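Local coordinates for putative iron-uptake ABC transport system,periplasmic iron-binding protein (Campylobacter jejuni, PDB 3E13) that binds ferric iron and probably delivers it to an ABC transporter for uptake from the periplasm, at residues E3-S8 with P52-I57; T231-S236 with F291-I296; L219-P224 with K286-F291. All blocks are in the same frame, centred on the assembly; numbering follows the deposited sequence.

Contact 1: residues E3-S8 with P52-I57; sequences ELNIYS and PADIFI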
loop_
_atom_site.group_PDB
_atom_site.type_symbol
_atom_site.label_atom_id
_atom_site.label_comp_id
_atom_site.label_asym_id
_atom_site.label_seq_id
_atom_site.Cartn_x
_atom_site.Cartn_y
_atom_site.Cartn_z
ATOM N N GLU A 3 18.434 20.589 -6.829
ATOM C CA GLU A 3 18.381 19.168 -6.448
ATOM C C GLU A 3 17.119 18.915 -5.570
ATOM O O GLU A 3 16.562 19.829 -4.928
ATOM C CB GLU A 3 19.632 18.762 -5.645
ATOM C CG GLU A 3 20.852 18.248 -6.422
ATOM C CD GLU A 3 21.832 17.503 -5.519
ATOM O OE1 GLU A 3 21.911 17.914 -4.336
ATOM O OE2 GLU A 3 22.500 16.509 -5.955
ATOM N N LEU A 4 16.673 17.669 -5.570
ATOM C CA LEU A 4 15.557 17.216 -4.712
ATOM C C LEU A 4 15.872 15.804 -4.254
ATOM O O LEU A 4 16.132 14.945 -5.048
ATOM C CB LEU A 4 14.210 17.267 -5.458
ATOM C CG LEU A 4 13.059 16.738 -4.590
ATOM C CD1 LEU A 4 12.685 17.710 -3.479
ATOM C CD2 LEU A 4 11.871 16.481 -5.509
ATOM N N ASN A 5 15.923 15.592 -2.941
ATOM C CA ASN A 5 16.305 14.319 -2.367
ATOM C C ASN A 5 15.091 13.523 -1.864
ATOM O O ASN A 5 14.415 13.965 -0.938
ATOM C CB ASN A 5 17.281 14.599 -1.232
ATOM C CG ASN A 5 18.587 15.256 -1.750
ATOM O OD1 ASN A 5 19.169 14.766 -2.723
ATOM N ND2 ASN A 5 19.020 16.328 -1.122
ATOM N N ILE A 6 14.769 12.424 -2.544
ATOM C CA ILE A 6 13.605 11.607 -2.229
ATOM C C ILE A 6 14.042 10.304 -1.575
ATOM O O ILE A 6 14.868 9.595 -2.140
ATOM C CB ILE A 6 12.834 11.295 -3.519
ATOM C CG1 ILE A 6 12.353 12.606 -4.135
ATOM C CG2 ILE A 6 11.715 10.284 -3.236
ATOM C CD1 ILE A 6 11.457 12.464 -5.367
ATOM N N TYR A 7 13.496 10.026 -0.398
ATOM C CA TYR A 7 13.589 8.740 0.273
ATOM C C TYR A 7 12.238 8.038 0.035
ATOM O O TYR A 7 11.227 8.512 0.502
ATOM C CB TYR A 7 13.793 8.944 1.782
ATOM C CG TYR A 7 15.211 9.272 2.237
ATOM C CD1 TYR A 7 16.158 9.761 1.376
ATOM C CD2 TYR A 7 15.527 9.210 3.563
ATOM C CE1 TYR A 7 17.474 10.115 1.831
ATOM C CE2 TYR A 7 16.811 9.540 4.031
ATOM C CZ TYR A 7 17.762 10.011 3.168
ATOM O OH TYR A 7 19.011 10.394 3.658
ATOM N N SER A 8 12.256 6.922 -0.679
ATOM C CA SER A 8 11.047 6.247 -1.114
ATOM C C SER A 8 10.976 4.787 -0.765
ATOM O O SER A 8 11.904 4.027 -1.040
ATOM C CB SER A 8 10.872 6.395 -2.614
ATOM O OG SER A 8 9.706 5.658 -3.027
ATOM N N PRO A 52 19.887 14.938 4.315
ATOM C CA PRO A 52 19.669 15.603 3.014
ATOM C C PRO A 52 18.232 15.421 2.515
ATOM O O PRO A 52 17.845 16.103 1.586
ATOM C CB PRO A 52 20.623 14.890 2.065
ATOM C CG PRO A 52 21.413 13.915 2.863
ATOM C CD PRO A 52 20.789 13.784 4.213
ATOM N N ALA A 53 17.500 14.435 3.051
ATOM C CA ALA A 53 16.133 14.197 2.547
ATOM C C ALA A 53 15.302 15.440 2.483
ATOM O O ALA A 53 15.257 16.264 3.416
ATOM C CB ALA A 53 15.417 13.154 3.407
ATOM N N ASP A 54 14.532 15.558 1.390
ATOM C CA ASP A 54 13.483 16.537 1.237
ATOM C C ASP A 54 12.067 15.933 1.277
ATOM O O ASP A 54 11.127 16.591 1.706
ATOM C CB ASP A 54 13.607 17.248 -0.117
ATOM C CG ASP A 54 14.886 18.022 -0.247
ATOM O OD1 ASP A 54 15.079 18.951 0.559
ATOM O OD2 ASP A 54 15.732 17.727 -1.094
ATOM N N ILE A 55 11.959 14.678 0.854
ATOM C CA ILE A 55 10.673 14.018 0.622
ATOM C C ILE A 55 10.771 12.580 1.142
ATOM O O ILE A 55 11.782 11.884 0.919
ATOM C CB ILE A 55 10.320 14.040 -0.905
ATOM C CG1 ILE A 55 9.966 15.454 -1.386
ATOM C CG2 ILE A 55 9.278 12.986 -1.254
ATOM C CD1 ILE A 55 8.580 15.903 -1.032
ATOM N N PHE A 56 9.667 12.147 1.762
ATOM C CA PHE A 56 9.457 10.766 2.157
ATOM C C PHE A 56 8.227 10.276 1.396
ATOM O O PHE A 56 7.169 10.846 1.506
ATOM C CB PHE A 56 9.266 10.668 3.697
ATOM C CG PHE A 56 9.119 9.243 4.237
ATOM C CD1 PHE A 56 9.910 8.192 3.738
ATOM C CD2 PHE A 56 8.210 8.946 5.259
ATOM C CE1 PHE A 56 9.776 6.894 4.197
ATOM C CE2 PHE A 56 8.109 7.660 5.767
ATOM C CZ PHE A 56 8.902 6.628 5.247
ATOM N N ILE A 57 8.385 9.234 0.604
ATOM C CA ILE A 57 7.274 8.589 -0.101
ATOM C C ILE A 57 7.101 7.161 0.430
ATOM O O ILE A 57 8.093 6.431 0.618
ATOM C CB ILE A 57 7.516 8.510 -1.642
ATOM C CG1 ILE A 57 7.963 9.813 -2.189
ATOM C CG2 ILE A 57 6.185 8.100 -2.331
ATOM C CD1 ILE A 57 8.238 9.781 -3.728
#
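N5 meets the 52-57 segment with its backbone and its side chain. N5 N gives a nearly straight bond to D54 OD2 (2.8 Å), on the lone pair that faces away from OD1. N5 O takes two bonds, from D54 N at 2.8 Å and from I55 N at 3.1 Å. N5 ND2 reaches P52 O at 3.0 Å, but bent and from above that carbonyl's plane. The N5 amide and the D54 carboxylate lie almost parallel, 7° apart. From here the strands run parallel. Y7 N binds I55 O, and I57 N donates to Y7 O at 2.9 Å.

On one face of the sheet CG2 of I6 packs on CD1 of I57 at 3.5 Å. CD1 of L4 touches CB of D54; chi1 sets CG of L4 beside the carbonyl carbon, and a chi2 of 73° turns CD1 onto the aspartate. On the other face the Y7 ring lies flat over A53, whose CB sits 3.7 Å from the Y7 ring centroid, on the ring normal.

A second shell fixes these groups. N31 binds N5 OD1, E47 holds Y7 OH, and S244 and N246 hold the D54 carboxylate. Helix 247-257 packs on L4, I6 and I55. Parallel strands joined through helices, with strand 29-34 on the far side of 3-8, are characteristic of the alpha/beta lobe of a periplasmic binding protein.

Contact 2: residues T231-S236 with F291-I296; sequences THINIS and FKEDQI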
loop_
_atom_site.group_PDB
_atom_site.type_symbol
_atom_site.label_atom_id
_atom_site.label_comp_id
_atom_site.label_asym_id
_atom_site.label_seq_id
_atom_site.Cartn_x
_atom_site.Cartn_y
_atom_site.Cartn_z
ATOM N N THR A 231 -14.078 -3.377 1.833
ATOM C CA THR A 231 -12.713 -3.833 1.672
ATOM C C THR A 231 -11.719 -2.799 2.222
ATOM O O THR A 231 -11.895 -1.581 2.121
ATOM C CB THR A 231 -12.530 -4.069 0.135
ATOM O OG1 THR A 231 -13.318 -5.216 -0.286
ATOM C CG2 THR A 231 -11.041 -4.325 -0.223
ATOM N N HIS A 232 -10.604 -3.321 2.744
ATOM C CA HIS A 232 -9.485 -2.523 3.222
ATOM C C HIS A 232 -8.798 -1.737 2.106
ATOM O O HIS A 232 -8.349 -2.297 1.139
ATOM C CB HIS A 232 -8.455 -3.427 3.895
ATOM C CG HIS A 232 -7.306 -2.683 4.501
ATOM N ND1 HIS A 232 -5.992 -2.785 4.055
ATOM C CD2 HIS A 232 -7.292 -1.802 5.514
ATOM C CE1 HIS A 232 -5.223 -2.017 4.817
ATOM N NE2 HIS A 232 -5.981 -1.425 5.719
ATOM N N ILE A 233 -8.837 -0.420 2.261
ATOM C CA ILE A 233 -8.122 0.525 1.431
ATOM C C ILE A 233 -6.897 1.039 2.207
ATOM O O ILE A 233 -6.988 1.367 3.415
ATOM C CB ILE A 233 -9.046 1.711 1.102
ATOM C CG1 ILE A 233 -10.270 1.218 0.297
ATOM C CG2 ILE A 233 -8.302 2.770 0.343
ATOM C CD1 ILE A 233 -9.955 0.671 -0.998
ATOM N N ASN A 234 -5.754 1.098 1.520
ATOM C CA ASN A 234 -4.544 1.729 2.014
ATOM C C ASN A 234 -4.118 2.729 0.946
ATOM O O ASN A 234 -4.673 2.740 -0.178
ATOM C CB ASN A 234 -3.466 0.650 2.271
ATOM C CG ASN A 234 -2.334 1.115 3.193
ATOM O OD1 ASN A 234 -2.182 2.303 3.524
ATOM N ND2 ASN A 234 -1.524 0.151 3.641
ATOM N N ILE A 235 -3.238 3.659 1.296
ATOM C CA ILE A 235 -2.713 4.633 0.350
ATOM C C ILE A 235 -1.230 4.496 0.159
ATOM O O ILE A 235 -0.548 4.035 1.046
ATOM C CB ILE A 235 -3.051 6.092 0.813
ATOM C CG1 ILE A 235 -2.427 6.418 2.213
ATOM C CG2 ILE A 235 -4.580 6.277 0.744
ATOM C CD1 ILE A 235 -2.307 7.899 2.536
ATOM N N SER A 236 -0.744 4.954 -0.989
ATOM C CA SER A 236 0.624 5.351 -1.129
ATOM C C SER A 236 0.541 6.880 -0.912
ATOM O O SER A 236 -0.451 7.549 -1.272
ATOM C CB SER A 236 1.193 5.007 -2.488
ATOM O OG SER A 236 2.414 5.646 -2.752
ATOM N N PHE A 291 -16.657 -2.365 -6.146
ATOM C CA PHE A 291 -16.685 -2.932 -4.807
ATOM C C PHE A 291 -16.953 -1.875 -3.744
ATOM O O PHE A 291 -16.700 -0.695 -3.969
ATOM C CB PHE A 291 -15.369 -3.648 -4.484
ATOM C CG PHE A 291 -14.161 -2.751 -4.478
ATOM C CD1 PHE A 291 -13.531 -2.425 -3.296
ATOM C CD2 PHE A 291 -13.578 -2.332 -5.686
ATOM C CE1 PHE A 291 -12.425 -1.622 -3.291
ATOM C CE2 PHE A 291 -12.462 -1.522 -5.684
ATOM C CZ PHE A 291 -11.875 -1.194 -4.464
ATOM N N LYS A 292 -17.462 -2.327 -2.602
ATOM C CA LYS A 292 -17.638 -1.483 -1.417
ATOM C C LYS A 292 -16.319 -1.342 -0.697
ATOM O O LYS A 292 -15.680 -2.332 -0.445
ATOM C CB LYS A 292 -18.612 -2.152 -0.458
ATOM C CG LYS A 292 -20.050 -2.037 -0.923
ATOM C CD LYS A 292 -21.070 -2.745 0.013
ATOM C CE LYS A 292 -20.864 -2.655 1.511
ATOM N NZ LYS A 292 -21.891 -3.481 2.256
ATOM N N GLU A 293 -15.977 -0.112 -0.346
ATOM C CA GLU A 293 -14.750 0.224 0.393
ATOM C C GLU A 293 -15.054 0.507 1.854
ATOM O O GLU A 293 -16.072 1.100 2.195
ATOM C CB GLU A 293 -14.121 1.507 -0.159
ATOM C CG GLU A 293 -13.717 1.399 -1.590
ATOM C CD GLU A 293 -13.152 2.691 -2.160
ATOM O OE1 GLU A 293 -12.894 3.671 -1.404
ATOM O OE2 GLU A 293 -12.946 2.677 -3.377
ATOM N N ASP A 294 -14.154 0.097 2.740
ATOM C CA ASP A 294 -14.271 0.461 4.112
ATOM C C ASP A 294 -14.235 2.000 4.200
ATOM O O ASP A 294 -13.380 2.672 3.552
ATOM C CB ASP A 294 -13.091 -0.143 4.885
ATOM C CG ASP A 294 -13.251 -0.082 6.379
ATOM O OD1 ASP A 294 -12.565 -0.933 7.069
ATOM O OD2 ASP A 294 -14.002 0.740 6.953
ATOM N N GLN A 295 -15.184 2.531 4.960
ATOM C CA GLN A 295 -15.296 3.980 5.148
ATOM C C GLN A 295 -14.409 4.567 6.234
ATOM O O GLN A 295 -14.348 5.796 6.398
ATOM C CB GLN A 295 -16.757 4.387 5.344
ATOM C CG GLN A 295 -17.640 4.026 4.160
ATOM C CD GLN A 295 -17.233 4.678 2.895
ATOM O OE1 GLN A 295 -16.811 3.986 1.950
ATOM N NE2 GLN A 295 -17.275 5.992 2.864
ATOM N N ILE A 296 -13.711 3.717 6.980
ATOM C CA ILE A 296 -12.905 4.222 8.077
ATOM C C ILE A 296 -11.829 5.174 7.537
ATOM O O ILE A 296 -11.216 4.901 6.491
ATOM C CB ILE A 296 -12.297 3.041 8.855
ATOM C CG1 ILE A 296 -11.675 3.558 10.173
ATOM C CG2 ILE A 296 -11.234 2.341 8.040
ATOM C CD1 ILE A 296 -11.265 2.398 11.075
#
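T231 stands across the ring of F291 at about a right angle, with T231 CB 3.9 Å from F291 CD1. The approach is oblique to the ring. The F291 ring is swung in by a first torsion of 63°, with CG between the backbone N and the carbonyl carbon. Farther along the ring, I233 CD1 comes to the edge near the ring plane, 4.1 Å from F291 CE1.

I233 also crosses E293. Its CG1 and CD1 lie against the CH2 groups of the glutamate, I233 CD1 being 3.9 Å from E293 CG. The extended E293 chain carries OE1 on to a salt bridge with K101. D294 turns its CB to T231 O, D294 CB lying 3.3 Å from it. Its carboxylate serves the loop: D294 OD2 accepts from I296 N at 3.0 Å, an Asx turn, and is met from above the carboxylate plane. OD1 is bound by N154.

Two backbone bonds grip T231 from both ends. T231 N donates to K292 O at 3.0 Å, and T231 O accepts from D294 N at 2.9 Å. Both are nearly straight at the hydrogen. They make a single bridge between T231 and E293. The loop between helices 283-288 and 298-302 is thereby tied to the chain that runs through strand 233-241 of the mixed sheet. T231 OG1 is bound to P224 O.

The chemistry is mixed. Main-chain bonds join the loop to T231, and apolar groups pack beside them. The buried T231 has its backbone N and O and its hydroxyl all paired. The E293 charge is probably balanced by K101.

Contact 3: residues L219-P224 with K286-F291; sequences LGIIFP and KDFGTF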
loop_
_atom_site.group_PDB
_atom_site.type_symbol
_atom_site.label_atom_id
_atom_site.label_comp_id
_atom_site.label_asym_id
_atom_site.label_seq_id
_atom_site.Cartn_x
_atom_site.Cartn_y
_atom_site.Cartn_z
ATOM N N LEU A 219 -5.462 -15.134 -11.760
ATOM C CA LEU A 219 -6.019 -14.583 -10.511
ATOM C C LEU A 219 -7.436 -14.066 -10.615
ATOM O O LEU A 219 -7.725 -13.225 -11.472
ATOM C CB LEU A 219 -5.103 -13.528 -9.926
ATOM C CG LEU A 219 -3.652 -13.993 -9.745
ATOM C CD1 LEU A 219 -2.779 -12.767 -9.341
ATOM C CD2 LEU A 219 -3.514 -15.069 -8.764
ATOM N N GLY A 220 -8.307 -14.572 -9.735
ATOM C CA GLY A 220 -9.577 -13.945 -9.428
ATOM C C GLY A 220 -9.519 -13.152 -8.111
ATOM O O GLY A 220 -8.742 -13.473 -7.233
ATOM N N ILE A 221 -10.380 -12.151 -7.977
ATOM C CA ILE A 221 -10.378 -11.283 -6.803
ATOM C C ILE A 221 -11.619 -11.536 -5.973
ATOM O O ILE A 221 -12.747 -11.462 -6.484
ATOM C CB ILE A 221 -10.382 -9.807 -7.223
ATOM C CG1 ILE A 221 -9.116 -9.500 -8.038
ATOM C CG2 ILE A 221 -10.559 -8.908 -5.962
ATOM C CD1 ILE A 221 -9.046 -8.009 -8.560
ATOM N N ILE A 222 -11.414 -11.731 -4.684
ATOM C CA ILE A 222 -12.459 -11.512 -3.674
ATOM C C ILE A 222 -12.220 -10.161 -3.040
ATOM O O ILE A 222 -11.186 -9.957 -2.424
ATOM C CB ILE A 222 -12.394 -12.619 -2.594
ATOM C CG1 ILE A 222 -12.597 -14.015 -3.231
ATOM C CG2 ILE A 222 -13.353 -12.362 -1.479
ATOM C CD1 ILE A 222 -12.144 -15.182 -2.399
ATOM N N PHE A 223 -13.161 -9.250 -3.163
ATOM C CA PHE A 223 -13.145 -8.028 -2.372
ATOM C C PHE A 223 -13.734 -8.329 -0.991
ATOM O O PHE A 223 -14.934 -8.584 -0.882
ATOM C CB PHE A 223 -13.971 -6.967 -3.090
ATOM C CG PHE A 223 -13.314 -6.463 -4.349
ATOM C CD1 PHE A 223 -13.791 -6.815 -5.591
ATOM C CD2 PHE A 223 -12.231 -5.604 -4.267
ATOM C CE1 PHE A 223 -13.153 -6.377 -6.741
ATOM C CE2 PHE A 223 -11.607 -5.137 -5.422
ATOM C CZ PHE A 223 -12.082 -5.544 -6.650
ATOM N N PRO A 224 -12.926 -8.401 0.069
ATOM C CA PRO A 224 -13.486 -8.843 1.331
ATOM C C PRO A 224 -14.516 -7.884 1.912
ATOM O O PRO A 224 -14.478 -6.668 1.698
ATOM C CB PRO A 224 -12.251 -9.014 2.238
ATOM C CG PRO A 224 -11.130 -9.232 1.246
ATOM C CD PRO A 224 -11.469 -8.256 0.165
ATOM N N LYS A 286 -10.395 -1.184 -14.320
ATOM C CA LYS A 286 -11.824 -1.341 -14.437
ATOM C C LYS A 286 -12.248 -2.794 -14.381
ATOM O O LYS A 286 -13.262 -3.134 -13.791
ATOM C CB LYS A 286 -12.290 -0.752 -15.770
ATOM C CG LYS A 286 -12.129 0.759 -15.890
ATOM C CD LYS A 286 -12.616 1.269 -17.260
ATOM C CE LYS A 286 -12.633 2.817 -17.288
ATOM N NZ LYS A 286 -13.297 3.460 -16.065
ATOM N N ASP A 287 -11.413 -3.654 -14.936
ATOM C CA ASP A 287 -11.718 -5.110 -14.943
ATOM C C ASP A 287 -11.614 -5.750 -13.564
ATOM O O ASP A 287 -12.106 -6.879 -13.366
ATOM C CB ASP A 287 -10.761 -5.821 -15.919
ATOM C CG ASP A 287 -11.281 -5.848 -17.342
ATOM O OD1 ASP A 287 -10.487 -6.255 -18.199
ATOM O OD2 ASP A 287 -12.434 -5.474 -17.636
ATOM N N PHE A 288 -10.964 -5.090 -12.606
ATOM C CA PHE A 288 -10.972 -5.618 -11.216
ATOM C C PHE A 288 -12.400 -5.687 -10.681
ATOM O O PHE A 288 -12.735 -6.570 -9.873
ATOM C CB PHE A 288 -10.155 -4.740 -10.245
ATOM C CG PHE A 288 -8.666 -4.674 -10.517
ATOM C CD1 PHE A 288 -8.000 -5.645 -11.279
ATOM C CD2 PHE A 288 -7.954 -3.621 -10.011
ATOM C CE1 PHE A 288 -6.641 -5.522 -11.535
ATOM C CE2 PHE A 288 -6.588 -3.494 -10.231
ATOM C CZ PHE A 288 -5.941 -4.431 -11.008
ATOM N N GLY A 289 -13.255 -4.777 -11.142
ATOM C CA GLY A 289 -14.657 -4.727 -10.769
ATOM C C GLY A 289 -14.970 -3.621 -9.775
ATOM O O GLY A 289 -14.078 -2.988 -9.232
ATOM N N THR A 290 -16.258 -3.375 -9.554
ATOM C CA THR A 290 -16.686 -2.388 -8.574
ATOM C C THR A 290 -16.804 -3.113 -7.219
ATOM O O THR A 290 -16.959 -4.359 -7.137
ATOM C CB THR A 290 -18.018 -1.747 -8.959
ATOM O OG1 THR A 290 -18.969 -2.775 -9.231
ATOM C CG2 THR A 290 -17.851 -0.922 -10.242
ATOM N N PHE A 291 -16.657 -2.365 -6.146
ATOM C CA PHE A 291 -16.685 -2.932 -4.807
ATOM C C PHE A 291 -16.953 -1.875 -3.744
ATOM O O PHE A 291 -16.700 -0.695 -3.969
ATOM C CB PHE A 291 -15.369 -3.648 -4.484
ATOM C CG PHE A 291 -14.161 -2.751 -4.478
ATOM C CD1 PHE A 291 -13.531 -2.425 -3.296
ATOM C CD2 PHE A 291 -13.578 -2.332 -5.686
ATOM C CE1 PHE A 291 -12.425 -1.622 -3.291
ATOM C CE2 PHE A 291 -12.462 -1.522 -5.684
ATOM C CZ PHE A 291 -11.875 -1.194 -4.464
#
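F223 and F291 form an offset stack that joins the end of strand 219-222 to the loop after helix 283-288. The strand pairs with strand 97-109 in the mixed sheet of this solute-binding-protein fold. The ring planes of F223 and F291 are 4° apart and their centroids 4.2 Å apart.

The F223 side chain leaves the backbone with CG anti to the carbonyl carbon (chi1 -70°), toward the 286-291 segment. F223 CB lies 3.9 Å from F291 CB. F223 CG meets F291 CB at 3.5 Å, and F291 CB sits above the rim of the ring in a CH-pi contact. CD1 also faces F291 CB. Along the other rim of the ring, CD2 lies over F291 CG and CD1. F223 CE2 makes the shortest contact of the stack, 3.4 Å from F291 CD2. CZ leans toward the same F291 atom. F223 CZ also approaches F288 CB at 4.2 Å.

On the opposite face of the F223 ring lies I221 CG2, from the strand just before it. I221 CG2 stands 3.6 Å above the F223 ring plane, over the centre. I221 and F291 thus sandwich the F223 ring between a methyl and an aromatic side chain. The other arm of I221 reaches the helix end: I221 CD1 touches F288 CD1 at 3.8 Å, oblique to that ring. F288 in turn packs on T198 and I201 of helix 198-205, the helix that includes the iron ligands Y199 and Y200.

G289 leaves the helix with positive phi, a conformation suited to glycine. The carbonyl oxygen just before it, F288 O, lies at the edge of the F223 ring, in its plane, and 3.2 Å from F223 CE1.

In the fold
All three contacts reach one mixed sheet. Contact 1 closes early in the chain, before the others open. It lies on the opposite side of the chain's centre from both, its centre about 27 Å from that of contact 2 and about 34 Å from that of contact 3. Strands 55-58 and 233-241 are neighbours, so the sheet still connects contact 1 with contact 2. Contacts 2 and 3 touch. Their centres are about 13 Å apart, they share F291, and their segments alternate along the chain. The bound iron lies about 10 Å from the side chain of S8, about 12 Å from that of F288 and about 13 Å from that of I233. The contacts thus surround the metal site without entering its first shell.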